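Local structure of DUF2235 domain-containing protein (Pseudomonas aeruginosa, 4O5P) at residues A[71-76]-A[236-242]; A[281-285]-A[343-347]; A[293-299]-A[608-614]; A[336-342]-A[680-685]. The protein is a type VI secretion phospholipase effector, Tle1, that probably hydrolyses membrane phospholipids of target cells by means of an alpha/beta-hydrolase catalytic domain. One frame throughout, in Å; residues are numbered along the deposited sequence.

Interaction 1: residues A[71-76]-A[236-242]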
loop_
_atom_site.group_PDB
_atom_site.type_symbol
_atom_site.label_atom_id
_atom_site.label_comp_id
_atom_site.label_asym_id
_atom_site.label_seq_id
_atom_site.Cartn_x
_atom_site.Cartn_y
_atom_site.Cartn_z
ATOM N N PHE A 71 -5.621 1.138 -8.187
ATOM C CA PHE A 71 -4.536 0.264 -7.769
ATOM C C PHE A 71 -4.871 -0.303 -6.386
ATOM O O PHE A 71 -4.871 0.431 -5.366
ATOM C CB PHE A 71 -3.226 1.043 -7.652
ATOM C CG PHE A 71 -2.752 1.676 -8.935
ATOM C CD1 PHE A 71 -1.981 0.956 -9.830
ATOM C CD2 PHE A 71 -3.020 3.011 -9.209
ATOM C CE1 PHE A 71 -1.511 1.534 -10.995
ATOM C CE2 PHE A 71 -2.545 3.607 -10.367
ATOM C CZ PHE A 71 -1.788 2.863 -11.262
ATOM N N ASP A 72 -5.145 -1.607 -6.354
ATOM C CA ASP A 72 -5.587 -2.270 -5.130
ATOM C C ASP A 72 -4.436 -2.467 -4.159
ATOM O O ASP A 72 -3.259 -2.275 -4.513
ATOM C CB ASP A 72 -6.251 -3.616 -5.426
ATOM C CG ASP A 72 -7.391 -3.916 -4.470
ATOM O OD1 ASP A 72 -7.418 -3.326 -3.357
ATOM O OD2 ASP A 72 -8.265 -4.746 -4.824
ATOM N N GLY A 73 -4.772 -2.854 -2.932
ATOM C CA GLY A 73 -3.786 -2.887 -1.874
ATOM C C GLY A 73 -2.999 -4.171 -1.786
ATOM O O GLY A 73 -3.178 -5.091 -2.585
ATOM N N THR A 74 -2.124 -4.213 -0.792
ATOM C CA THR A 74 -1.292 -5.364 -0.501
ATOM C C THR A 74 -2.150 -6.602 -0.304
ATOM O O THR A 74 -3.028 -6.615 0.553
ATOM C CB THR A 74 -0.511 -5.102 0.795
ATOM O OG1 THR A 74 0.149 -3.831 0.688
ATOM C CG2 THR A 74 0.507 -6.203 1.040
ATOM N N ASN A 75 -1.878 -7.635 -1.101
ATOM C CA ASN A 75 -2.586 -8.914 -1.028
ATOM C C ASN A 75 -4.079 -8.817 -1.344
ATOM O O ASN A 75 -4.846 -9.729 -1.026
ATOM C CB ASN A 75 -2.380 -9.603 0.331
ATOM C CG ASN A 75 -2.587 -11.106 0.257
ATOM O OD1 ASN A 75 -2.067 -11.770 -0.647
ATOM N ND2 ASN A 75 -3.348 -11.654 1.206
ATOM N N ASN A 76 -4.492 -7.710 -1.957
ATOM C CA ASN A 76 -5.867 -7.586 -2.429
ATOM C C ASN A 76 -5.996 -7.894 -3.914
ATOM O O ASN A 76 -5.343 -7.254 -4.754
ATOM C CB ASN A 76 -6.386 -6.170 -2.190
ATOM C CG ASN A 76 -6.321 -5.766 -0.748
ATOM O OD1 ASN A 76 -5.424 -5.041 -0.349
ATOM N ND2 ASN A 76 -7.277 -6.231 0.049
ATOM N N PHE A 236 -4.951 1.950 -2.652
ATOM C CA PHE A 236 -4.906 1.602 -1.212
ATOM C C PHE A 236 -3.589 0.905 -0.916
ATOM O O PHE A 236 -3.153 0.055 -1.699
ATOM C CB PHE A 236 -6.144 0.749 -0.838
ATOM C CG PHE A 236 -6.028 -0.063 0.444
ATOM C CD1 PHE A 236 -5.465 0.457 1.619
ATOM C CD2 PHE A 236 -6.544 -1.355 0.472
ATOM C CE1 PHE A 236 -5.396 -0.328 2.779
ATOM C CE2 PHE A 236 -6.492 -2.135 1.629
ATOM C CZ PHE A 236 -5.914 -1.627 2.777
ATOM N N SER A 237 -2.936 1.283 0.188
ATOM C CA SER A 237 -1.740 0.556 0.666
ATOM C C SER A 237 -0.587 0.721 -0.313
ATOM O O SER A 237 -0.257 1.828 -0.697
ATOM C CB SER A 237 -2.050 -0.927 0.882
ATOM O OG SER A 237 -1.005 -1.584 1.618
ATOM N N ARG A 238 0.021 -0.377 -0.744
ATOM C CA ARG A 238 1.051 -0.253 -1.751
ATOM C C ARG A 238 0.459 0.234 -3.063
ATOM O O ARG A 238 1.174 0.754 -3.918
ATOM C CB ARG A 238 1.842 -1.557 -1.905
ATOM C CG ARG A 238 2.768 -1.734 -0.725
ATOM C CD ARG A 238 3.318 -3.116 -0.583
ATOM N NE ARG A 238 4.301 -3.143 0.490
ATOM C CZ ARG A 238 4.048 -3.548 1.732
ATOM N NH1 ARG A 238 2.830 -3.963 2.078
ATOM N NH2 ARG A 238 5.019 -3.538 2.630
ATOM N N GLY A 239 -0.854 0.122 -3.202
ATOM C CA GLY A 239 -1.500 0.573 -4.425
ATOM C C GLY A 239 -1.675 2.087 -4.356
ATOM O O GLY A 239 -1.722 2.766 -5.374
ATOM N N ALA A 240 -1.752 2.618 -3.139
ATOM C CA ALA A 240 -1.727 4.067 -2.946
ATOM C C ALA A 240 -0.320 4.600 -3.222
ATOM O O ALA A 240 -0.147 5.654 -3.848
ATOM C CB ALA A 240 -2.184 4.432 -1.529
ATOM N N ALA A 241 0.691 3.869 -2.759
ATOM C CA ALA A 241 2.073 4.201 -3.119
ATOM C C ALA A 241 2.246 4.221 -4.636
ATOM O O ALA A 241 2.866 5.147 -5.196
ATOM C CB ALA A 241 3.049 3.219 -2.486
ATOM N N GLU A 242 1.708 3.188 -5.295
ATOM C CA GLU A 242 1.758 3.088 -6.743
ATOM C C GLU A 242 1.038 4.251 -7.399
ATOM O O GLU A 242 1.503 4.764 -8.400
ATOM C CB GLU A 242 1.143 1.781 -7.226
ATOM C CG GLU A 242 1.995 0.530 -6.974
ATOM C CD GLU A 242 1.117 -0.680 -6.828
ATOM O OE1 GLU A 242 0.074 -0.718 -7.514
ATOM O OE2 GLU A 242 1.436 -1.579 -6.021
HETATM O O HOH W 1 -1.949 -2.243 -7.058
HETATM O O HOH W 2 -0.493 -3.174 -4.400
#
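Thr74 and Ser237 meet hydroxyl to hydroxyl, OG1 to OG at 2.7 Å, where the loop after strand 62-71 faces the strand-helix turn of an alpha/beta hydrolase. Gly-Phe-Ser-Arg-Gly at 235-239 fits the GxSxG nucleophile elbow, and the backbone supports it: Ser237 has a positive phi, 67°, between strand 225-236 and helix 238-254. Ser237 OG is also hydrogen-bonded to His379 NE2, consistent with a Ser-His-Asp triad that Asp281 would complete.

The tight part is mostly backbone. Gly73 CA comes to 3.0 Å from Phe236 O, and Gly239 CA to 3.3 Å from Asp72 O, both as CA-H...O contacts; having no side chain, each glycine lets the other main chain in this close. A hydrogen bond of 3.1 Å from Phe236 N to Phe71 O ties the ends of the parallel strands 62-71 and 225-236 together. Next to it Phe71 CB presses on Gly239 O at 3.2 Å, while Glu242 CB covers one face of the phenylalanine ring, whose plane is nearly perpendicular to the carboxylate (87°).

The other side is looser and hydrated. Two waters bridge Asp72 O, at 2.9 Å each, to the Glu242 carboxylate, one at OE1 and the other at OE2. The Asp72 carboxylate itself is occupied by Gly73 N, Ser90 and Tyr115. In partly exposed Thr74, OG1 lies beside the backbone N and anti to the carbonyl carbon (chi1 -51°), which turns it toward the helix start. There the hydroxyl takes a second bond, from Arg238 NH1 at 3.0 Å in the guanidinium plane, while Arg238 NE donates to Ala285 O.

Interaction 2: residues A[281-285]-A[343-347]; sequences DTVAA and SFPLD
Asp347 N donates to Thr282 O over 2.9 Å with an N-H...O angle of 166°, the one direct hydrogen bond between the two segments. The same carbonyl oxygen is approached by Leu346 CA at 3.4 Å, a CA-H...O contact. A matching one runs the other way, from Val283 CA to Pro345 O at 3.5 Å.

Water supplies the second polar link. One molecule accepts from Ala284 N and donates to both Pro345 O and Asp347 OD1, the last at 2.6 Å, so three groups on the two segments fix its position.

The segment 281-285 leaves strand 270-280 of the alpha/beta-hydrolase sheet, and the geometry fits the loop bearing the acid of a Ser-His-Asp triad: Asp281 OD2 is bonded to His379 ND1 and OD1 to Ser336 N. Val283 N, two residues on, is paired with the backbone of Ser237.

Side-chain packing comes next. The two methyls of Val283 bracket Pro345 O, CG1 anti to the backbone N (chi1 172°) and CG2 closest at 3.4 Å; CG2 also approaches Phe344 CD2 at 4.1 Å. Ala285 CB sits against the proline ring, 3.7 Å from Pro345 CD. Thr282 CG2 meets Asp347 CB obliquely.

Of a different kind is a methyl packed against a carboxylate oxygen: Leu346 crosses Asp281 at about a right angle, its CD1 lying 3.4 Å from Asp281 OD1, the oxygen that Ser336 N holds.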
loop_
_atom_site.group_PDB
_atom_site.type_symbol
_atom_site.label_atom_id
_atom_site.label_comp_id
_atom_site.label_asym_id
_atom_site.label_seq_id
_atom_site.Cartn_x
_atom_site.Cartn_y
_atom_site.Cartn_z
ATOM N N ASP A 281 -4.558 5.109 3.216
ATOM C CA ASP A 281 -3.446 4.596 4.052
ATOM C C ASP A 281 -2.240 4.130 3.258
ATOM O O ASP A 281 -1.978 2.933 3.197
ATOM C CB ASP A 281 -3.941 3.440 4.937
ATOM C CG ASP A 281 -3.199 3.341 6.247
ATOM O OD1 ASP A 281 -3.070 4.372 6.934
ATOM O OD2 ASP A 281 -2.740 2.233 6.610
ATOM N N THR A 282 -1.520 5.078 2.645
ATOM C CA THR A 282 -0.372 4.775 1.795
ATOM C C THR A 282 0.734 4.018 2.523
ATOM O O THR A 282 1.206 4.474 3.564
ATOM C CB THR A 282 0.277 6.060 1.281
ATOM O OG1 THR A 282 -0.699 6.842 0.594
ATOM C CG2 THR A 282 1.445 5.745 0.346
ATOM N N VAL A 283 1.154 2.881 1.961
ATOM C CA VAL A 283 2.301 2.131 2.491
ATOM C C VAL A 283 3.253 1.831 1.352
ATOM O O VAL A 283 2.866 1.194 0.389
ATOM C CB VAL A 283 1.875 0.804 3.138
ATOM C CG1 VAL A 283 3.118 -0.038 3.492
ATOM C CG2 VAL A 283 1.004 1.068 4.372
ATOM N N ALA A 284 4.493 2.303 1.450
ATOM C CA ALA A 284 5.411 2.257 0.308
ATOM C C ALA A 284 6.558 1.304 0.565
ATOM O O ALA A 284 7.543 1.271 -0.192
ATOM C CB ALA A 284 5.947 3.657 0.003
ATOM N N ALA A 285 6.406 0.509 1.619
ATOM C CA ALA A 285 7.508 -0.286 2.159
ATOM C C ALA A 285 7.765 -1.519 1.339
ATOM O O ALA A 285 6.828 -2.143 0.831
ATOM C CB ALA A 285 7.209 -0.704 3.616
ATOM N N SER A 343 5.863 -3.589 9.337
ATOM C CA SER A 343 5.807 -3.888 7.910
ATOM C C SER A 343 4.882 -2.924 7.168
ATOM O O SER A 343 4.813 -2.954 5.935
ATOM C CB SER A 343 5.299 -5.312 7.723
ATOM O OG SER A 343 4.100 -5.482 8.469
ATOM N N PHE A 344 4.159 -2.087 7.917
ATOM C CA PHE A 344 3.188 -1.177 7.311
ATOM C C PHE A 344 3.351 0.297 7.713
ATOM O O PHE A 344 2.407 0.915 8.215
ATOM C CB PHE A 344 1.758 -1.678 7.576
ATOM C CG PHE A 344 1.393 -2.891 6.769
ATOM C CD1 PHE A 344 1.882 -4.148 7.111
ATOM C CD2 PHE A 344 0.578 -2.775 5.657
ATOM C CE1 PHE A 344 1.564 -5.258 6.362
ATOM C CE2 PHE A 344 0.249 -3.887 4.901
ATOM C CZ PHE A 344 0.743 -5.122 5.245
ATOM N N PRO A 345 4.537 0.884 7.449
ATOM C CA PRO A 345 4.678 2.309 7.753
ATOM C C PRO A 345 3.821 3.177 6.830
ATOM O O PRO A 345 3.567 2.831 5.662
ATOM C CB PRO A 345 6.175 2.579 7.521
ATOM C CG PRO A 345 6.613 1.513 6.545
ATOM C CD PRO A 345 5.775 0.308 6.890
ATOM N N LEU A 346 3.373 4.305 7.368
ATOM C CA LEU A 346 2.521 5.199 6.629
ATOM C C LEU A 346 3.366 6.219 5.862
ATOM O O LEU A 346 4.405 6.681 6.342
ATOM C CB LEU A 346 1.573 5.917 7.600
ATOM C CG LEU A 346 0.591 6.926 7.007
ATOM C CD1 LEU A 346 -0.392 6.251 6.033
ATOM C CD2 LEU A 346 -0.162 7.630 8.125
ATOM N N ASP A 347 2.946 6.537 4.648
ATOM C CA ASP A 347 3.421 7.760 4.023
ATOM C C ASP A 347 2.313 8.800 4.044
ATOM O O ASP A 347 1.338 8.707 3.294
ATOM C CB ASP A 347 3.909 7.522 2.585
ATOM C CG ASP A 347 5.421 7.420 2.496
ATOM O OD1 ASP A 347 5.945 6.305 2.693
ATOM O OD2 ASP A 347 6.093 8.450 2.223
HETATM O O HOH W 3 5.151 3.975 3.596
#

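Interaction 3: residues A[293-299]-A[608-614]; sequences PFAAGHM and GGTVFLI
Ala295 and Phe612 face each other as a hydrogen-bonded pair of an antiparallel ladder, the two strands running at 149° to one another. Ala295 N reaches Phe612 O at 2.9 Å and Phe612 N returns to Ala295 O at 2.8 Å. Farther along, the register slips by one residue between the Ala296-Val611 and Met299-Gly609 pairs: a beta bulge. Gly297 and His298 together stand opposite Thr610, each using one backbone atom. Gly297 N donates to Thr610 O at 2.8 Å from 47° above the carbonyl plane, evidence of the distortion, and Thr610 N donates to His298 O at 2.9 Å.

Side chains form the next layer. On the face shared with Ala296 and Val611, Phe294 and Leu613 run alongside each other in the same direction; Leu613 CD2 meets the edge of the phenylalanine ring, 3.6 Å from Phe294 CD1. On the opposite face, Phe612 has CG anti to its carbonyl carbon (chi1 -61°), which carries the ring along the strand until CE2 is 3.6 Å from Gly297 CA. Thr610 CG2 covers one face of that ring, near its rim. Beyond the ladder's end, Pro293 CB packs on Ile614 CD1.

Farther out, strand 697-702 flanks 609-614 and extends the antiparallel sheet; Leu697 and Val699 touch Phe612, and Leu700 touches both Phe294 and Leu613. The sheet thus adds a strand from the catalytic family region to strands of the C-terminal one. Thr610 OG1 bonds Thr702 OG1 and also donates at 2.6 Å to a water, which in turn donates to His298 O.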
loop_
_atom_site.group_PDB
_atom_site.type_symbol
_atom_site.label_atom_id
_atom_site.label_comp_id
_atom_site.label_asym_id
_atom_site.label_seq_id
_atom_site.Cartn_x
_atom_site.Cartn_y
_atom_site.Cartn_z
ATOM N N PRO A 293 15.373 -4.684 16.057
ATOM C CA PRO A 293 14.148 -4.420 15.290
ATOM C C PRO A 293 14.358 -3.765 13.909
ATOM O O PRO A 293 14.310 -2.523 13.811
ATOM C CB PRO A 293 13.370 -3.474 16.216
ATOM C CG PRO A 293 13.714 -3.972 17.616
ATOM C CD PRO A 293 15.139 -4.588 17.512
ATOM N N PHE A 294 14.563 -4.584 12.870
ATOM C CA PHE A 294 14.550 -4.120 11.471
ATOM C C PHE A 294 13.231 -3.429 11.078
ATOM O O PHE A 294 12.155 -4.021 11.161
ATOM C CB PHE A 294 14.741 -5.285 10.492
ATOM C CG PHE A 294 16.117 -5.918 10.508
ATOM C CD1 PHE A 294 17.131 -5.432 11.323
ATOM C CD2 PHE A 294 16.386 -7.012 9.682
ATOM C CE1 PHE A 294 18.385 -6.032 11.330
ATOM C CE2 PHE A 294 17.636 -7.618 9.677
ATOM C CZ PHE A 294 18.641 -7.128 10.507
ATOM N N ALA A 295 13.315 -2.196 10.609
ATOM C CA ALA A 295 12.154 -1.519 10.063
ATOM C C ALA A 295 12.278 -1.356 8.551
ATOM O O ALA A 295 13.206 -0.718 8.061
ATOM C CB ALA A 295 11.973 -0.173 10.728
ATOM N N ALA A 296 11.342 -1.937 7.813
ATOM C CA ALA A 296 11.297 -1.764 6.355
ATOM C C ALA A 296 11.212 -0.293 5.935
ATOM O O ALA A 296 10.500 0.512 6.554
ATOM C CB ALA A 296 10.113 -2.545 5.775
ATOM N N GLY A 297 11.946 0.063 4.882
ATOM C CA GLY A 297 11.814 1.376 4.288
ATOM C C GLY A 297 11.236 1.237 2.894
ATOM O O GLY A 297 10.788 0.151 2.515
ATOM N N HIS A 298 11.265 2.325 2.126
ATOM C CA HIS A 298 10.668 2.368 0.783
ATOM C C HIS A 298 11.176 1.344 -0.224
ATOM O O HIS A 298 12.378 1.058 -0.294
ATOM C CB HIS A 298 10.903 3.732 0.137
ATOM C CG HIS A 298 10.261 4.879 0.844
ATOM N ND1 HIS A 298 9.253 4.727 1.775
ATOM C CD2 HIS A 298 10.499 6.209 0.764
ATOM C CE1 HIS A 298 8.902 5.913 2.237
ATOM N NE2 HIS A 298 9.638 6.829 1.635
HETATM N N MSE A 299 10.254 0.837 -1.040
HETATM C CA MSE A 299 10.615 0.226 -2.318
HETATM C C MSE A 299 11.369 1.277 -3.140
HETATM O O MSE A 299 11.105 2.490 -3.015
HETATM C CB MSE A 299 9.358 -0.245 -3.063
HETATM C CG MSE A 299 8.759 -1.507 -2.471
HETATM SE SE MSE A 299 6.955 -1.921 -3.135
HETATM C CE MSE A 299 6.779 -3.680 -2.327
ATOM N N GLY A 608 14.772 -4.951 -3.625
ATOM C CA GLY A 608 14.797 -3.586 -4.113
ATOM C C GLY A 608 14.213 -2.551 -3.171
ATOM O O GLY A 608 13.388 -1.716 -3.582
ATOM N N GLY A 609 14.654 -2.566 -1.917
ATOM C CA GLY A 609 14.134 -1.611 -0.956
ATOM C C GLY A 609 15.149 -1.173 0.086
ATOM O O GLY A 609 16.237 -1.730 0.187
ATOM N N THR A 610 14.777 -0.167 0.868
ATOM C CA THR A 610 15.620 0.334 1.934
ATOM C C THR A 610 15.214 -0.387 3.215
ATOM O O THR A 610 14.062 -0.830 3.337
ATOM C CB THR A 610 15.409 1.842 2.093
ATOM O OG1 THR A 610 15.955 2.523 0.947
ATOM C CG2 THR A 610 16.054 2.376 3.382
ATOM N N VAL A 611 16.156 -0.522 4.149
ATOM C CA VAL A 611 15.899 -1.079 5.477
ATOM C C VAL A 611 16.591 -0.206 6.531
ATOM O O VAL A 611 17.760 0.178 6.363
ATOM C CB VAL A 611 16.452 -2.514 5.627
ATOM C CG1 VAL A 611 16.235 -3.000 7.052
ATOM C CG2 VAL A 611 15.829 -3.485 4.594
ATOM N N PHE A 612 15.859 0.105 7.601
ATOM C CA PHE A 612 16.337 0.939 8.700
ATOM C C PHE A 612 16.445 0.138 9.988
ATOM O O PHE A 612 15.852 -0.931 10.110
ATOM C CB PHE A 612 15.326 2.044 9.017
ATOM C CG PHE A 612 15.065 2.988 7.898
ATOM C CD1 PHE A 612 15.996 3.968 7.565
ATOM C CD2 PHE A 612 13.876 2.921 7.192
ATOM C CE1 PHE A 612 15.746 4.846 6.532
ATOM C CE2 PHE A 612 13.618 3.801 6.168
ATOM C CZ PHE A 612 14.555 4.770 5.839
ATOM N N LEU A 613 17.156 0.716 10.958
ATOM C CA LEU A 613 17.109 0.327 12.368
ATOM C C LEU A 613 16.543 1.500 13.174
ATOM O O LEU A 613 16.793 2.657 12.835
ATOM C CB LEU A 613 18.515 0.028 12.889
ATOM C CG LEU A 613 19.125 -1.331 12.568
ATOM C CD1 LEU A 613 20.503 -1.461 13.201
ATOM C CD2 LEU A 613 18.198 -2.408 13.056
ATOM N N ILE A 614 15.788 1.221 14.232
ATOM C CA ILE A 614 15.280 2.298 15.087
ATOM C C ILE A 614 16.199 2.498 16.308
ATOM O O ILE A 614 17.050 1.651 16.611
ATOM C CB ILE A 614 13.849 2.024 15.566
ATOM C CG1 ILE A 614 13.809 0.764 16.436
ATOM C CG2 ILE A 614 12.882 1.895 14.368
ATOM C CD1 ILE A 614 12.421 0.403 16.893
HETATM O O HOH W 4 14.691 2.223 -1.303
#

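Interaction 4: residues A[336-342]-A[680-685]; sequences SCHEQRA and DYFRYR
Gln340 NE2 is gripped by two carbonyls of the 680-685 turn, donating to Tyr681 O and to Arg683 O, both at 3.0 Å. The two bonds differ: the amide nitrogen stands 65° above the plane of the Tyr681 carbonyl but only 28° from that of Arg683. With CG anti to the carbonyl carbon (chi1 -73°) and the chain extended beyond it, the amide reaches into the turn. Its other end, OE1, lies at the edge of the Tyr681 ring and is bonded to Arg484.

On one side, Ala342 N donates to Asp680 OD2 at 3.0 Å from above the carboxylate plane. Asp680 OD1 makes a salt bridge with Arg683 NH1, bent and therefore weak as a hydrogen bond.

At the other side, Arg685 runs extended past Glu339 and its NE donates to Phe344 O. Glu339 CG sits over one face of the guanidinium, 3.6 Å from Arg685 NE, while a water bridges Arg685 NH1 and Ser336 O near the guanidinium plane. Glu339's carboxylate turns away: OE2 takes Arg341 N at 2.9 Å and Arg341 NE at 3.0 Å from opposite faces of its plane, and OE1 bonds Ser662. Ser336 OG accepts from Glu339 N, an ST motif that holds the loop's start, and is also bonded to Gly377 O.

Arg685 NH2 forms a salt bridge with Asp281, so the C-terminal family region reaches the probable triad. The loop 336-342 leaves strand 331-336 of the hydrolase sheet; the 680-685 turn leads into strand 687-689, with Tyr681 packed on helices 469-487 and 571-587 and Phe682 on 571-587 and 616-637.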
loop_
_atom_site.group_PDB
_atom_site.type_symbol
_atom_site.label_atom_id
_atom_site.label_comp_id
_atom_site.label_asym_id
_atom_site.label_seq_id
_atom_site.Cartn_x
_atom_site.Cartn_y
_atom_site.Cartn_z
ATOM N N SER A 336 -5.123 5.328 8.604
ATOM C CA SER A 336 -5.419 4.559 9.821
ATOM C C SER A 336 -4.690 5.138 11.034
ATOM O O SER A 336 -3.492 5.408 10.957
ATOM C CB SER A 336 -4.979 3.104 9.595
ATOM O OG SER A 336 -4.794 2.398 10.815
ATOM N N CYS A 337 -5.396 5.329 12.151
ATOM C CA CYS A 337 -4.768 5.788 13.390
ATOM C C CYS A 337 -4.175 4.657 14.232
ATOM O O CYS A 337 -3.282 4.888 15.053
ATOM C CB CYS A 337 -5.796 6.520 14.259
ATOM S SG CYS A 337 -6.335 8.065 13.572
ATOM N N HIS A 338 -4.693 3.448 14.050
ATOM C CA HIS A 338 -4.381 2.332 14.953
ATOM C C HIS A 338 -3.451 1.262 14.378
ATOM O O HIS A 338 -3.064 0.336 15.101
ATOM C CB HIS A 338 -5.675 1.716 15.489
ATOM C CG HIS A 338 -6.553 2.717 16.165
ATOM N ND1 HIS A 338 -7.831 2.998 15.738
ATOM C CD2 HIS A 338 -6.300 3.568 17.186
ATOM C CE1 HIS A 338 -8.337 3.964 16.487
ATOM N NE2 HIS A 338 -7.425 4.330 17.371
ATOM N N GLU A 339 -3.065 1.388 13.107
ATOM C CA GLU A 339 -2.075 0.459 12.519
ATOM C C GLU A 339 -0.703 0.672 13.183
ATOM O O GLU A 339 -0.331 1.815 13.463
ATOM C CB GLU A 339 -1.956 0.674 11.007
ATOM C CG GLU A 339 -0.911 -0.221 10.308
ATOM C CD GLU A 339 -1.144 -1.715 10.506
ATOM O OE1 GLU A 339 -2.279 -2.192 10.289
ATOM O OE2 GLU A 339 -0.183 -2.434 10.880
ATOM N N GLN A 340 0.032 -0.417 13.440
ATOM C CA GLN A 340 1.293 -0.358 14.178
ATOM C C GLN A 340 2.372 -1.315 13.642
ATOM O O GLN A 340 3.500 -1.326 14.155
ATOM C CB GLN A 340 1.065 -0.685 15.672
ATOM C CG GLN A 340 0.366 0.387 16.514
ATOM C CD GLN A 340 0.214 -0.046 17.967
ATOM O OE1 GLN A 340 -0.636 -0.882 18.293
ATOM N NE2 GLN A 340 1.060 0.496 18.837
ATOM N N ARG A 341 2.048 -2.121 12.632
ATOM C CA ARG A 341 3.008 -3.124 12.156
ATOM C C ARG A 341 4.234 -2.470 11.544
ATOM O O ARG A 341 4.117 -1.535 10.740
ATOM C CB ARG A 341 2.381 -4.083 11.139
ATOM C CG ARG A 341 1.589 -5.242 11.747
ATOM C CD ARG A 341 0.882 -6.061 10.641
ATOM N NE ARG A 341 -0.134 -5.258 9.955
ATOM C CZ ARG A 341 -0.780 -5.639 8.854
ATOM N NH1 ARG A 341 -0.532 -6.819 8.304
ATOM N NH2 ARG A 341 -1.684 -4.832 8.301
ATOM N N ALA A 342 5.404 -2.971 11.937
ATOM C CA ALA A 342 6.681 -2.549 11.365
ATOM C C ALA A 342 6.659 -2.655 9.845
ATOM O O ALA A 342 7.353 -1.922 9.162
ATOM C CB ALA A 342 7.792 -3.404 11.910
ATOM N N ASP A 680 5.156 -4.768 18.404
ATOM C CA ASP A 680 4.770 -3.491 17.813
ATOM C C ASP A 680 3.624 -2.790 18.563
ATOM O O ASP A 680 3.355 -1.612 18.333
ATOM C CB ASP A 680 4.417 -3.673 16.325
ATOM C CG ASP A 680 5.625 -4.057 15.485
ATOM O OD1 ASP A 680 6.754 -3.719 15.912
ATOM O OD2 ASP A 680 5.452 -4.697 14.418
ATOM N N TYR A 681 2.954 -3.508 19.464
ATOM C CA TYR A 681 1.916 -2.892 20.292
ATOM C C TYR A 681 2.485 -1.733 21.093
ATOM O O TYR A 681 1.767 -0.801 21.465
ATOM C CB TYR A 681 1.328 -3.919 21.268
ATOM C CG TYR A 681 0.341 -4.913 20.676
ATOM C CD1 TYR A 681 -0.654 -4.507 19.805
ATOM C CD2 TYR A 681 0.403 -6.259 21.016
ATOM C CE1 TYR A 681 -1.569 -5.420 19.282
ATOM C CE2 TYR A 681 -0.501 -7.175 20.503
ATOM C CZ TYR A 681 -1.481 -6.750 19.641
ATOM O OH TYR A 681 -2.378 -7.667 19.127
ATOM N N PHE A 682 3.776 -1.805 21.394
ATOM C CA PHE A 682 4.373 -0.792 22.231
ATOM C C PHE A 682 5.391 0.062 21.503
ATOM O O PHE A 682 6.306 0.600 22.115
ATOM C CB PHE A 682 4.918 -1.413 23.515
ATOM C CG PHE A 682 3.841 -1.730 24.503
ATOM C CD1 PHE A 682 3.190 -2.953 24.474
ATOM C CD2 PHE A 682 3.423 -0.760 25.420
ATOM C CE1 PHE A 682 2.168 -3.231 25.371
ATOM C CE2 PHE A 682 2.403 -1.020 26.323
ATOM C CZ PHE A 682 1.767 -2.267 26.306
ATOM N N ARG A 683 5.191 0.209 20.198
ATOM C CA ARG A 683 5.908 1.200 19.397
ATOM C C ARG A 683 4.901 2.041 18.613
ATOM O O ARG A 683 3.823 1.549 18.230
ATOM C CB ARG A 683 6.830 0.517 18.395
ATOM C CG ARG A 683 8.036 -0.166 19.012
ATOM C CD ARG A 683 8.794 -0.982 17.969
ATOM N NE ARG A 683 9.610 -1.974 18.641
ATOM C CZ ARG A 683 9.293 -3.256 18.753
ATOM N NH1 ARG A 683 8.192 -3.731 18.185
ATOM N NH2 ARG A 683 10.104 -4.070 19.414
ATOM N N TYR A 684 5.235 3.297 18.361
ATOM C CA TYR A 684 4.393 4.079 17.468
ATOM C C TYR A 684 4.669 3.651 16.040
ATOM O O TYR A 684 5.775 3.186 15.716
ATOM C CB TYR A 684 4.619 5.580 17.646
ATOM C CG TYR A 684 4.186 6.073 19.005
ATOM C CD1 TYR A 684 2.876 5.943 19.434
ATOM C CD2 TYR A 684 5.098 6.672 19.856
ATOM C CE1 TYR A 684 2.495 6.396 20.687
ATOM C CE2 TYR A 684 4.732 7.109 21.082
ATOM C CZ TYR A 684 3.441 6.976 21.496
ATOM O OH TYR A 684 3.128 7.446 22.743
ATOM N N ARG A 685 3.652 3.767 15.196
ATOM C CA ARG A 685 3.785 3.402 13.793
ATOM C C ARG A 685 4.772 4.362 13.136
ATOM O O ARG A 685 4.798 5.554 13.465
ATOM C CB ARG A 685 2.421 3.507 13.115
ATOM C CG ARG A 685 2.418 3.213 11.624
ATOM C CD ARG A 685 1.039 3.468 11.023
ATOM N NE ARG A 685 0.939 2.850 9.707
ATOM C CZ ARG A 685 -0.065 3.037 8.858
ATOM N NH1 ARG A 685 -1.083 3.839 9.178
ATOM N NH2 ARG A 685 -0.034 2.429 7.684
HETATM O O HOH W 5 -1.112 5.705 11.697
#

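From the N terminus, interaction 1 closes first, joining the ends of strands 62-71 and 225-236 across a loop of about 160 residues, before any other contact opens. Interaction 2 then begins at the end of strand 270-280 and closes at 343-347. Before it closes, 293-299 and 336-342 open interactions 3 and 4, which close only at 608-614 and 680-685, so interactions 2, 3 and 4 all cross one another. Direct touches join interaction 2 to the others: Val283 N to Ser237 O, Ala284 O to Met299 N, and Arg685 NE to Phe344 O. Together they tie the hydrolase sheet to the antiparallel sheet and the helical C-terminal region.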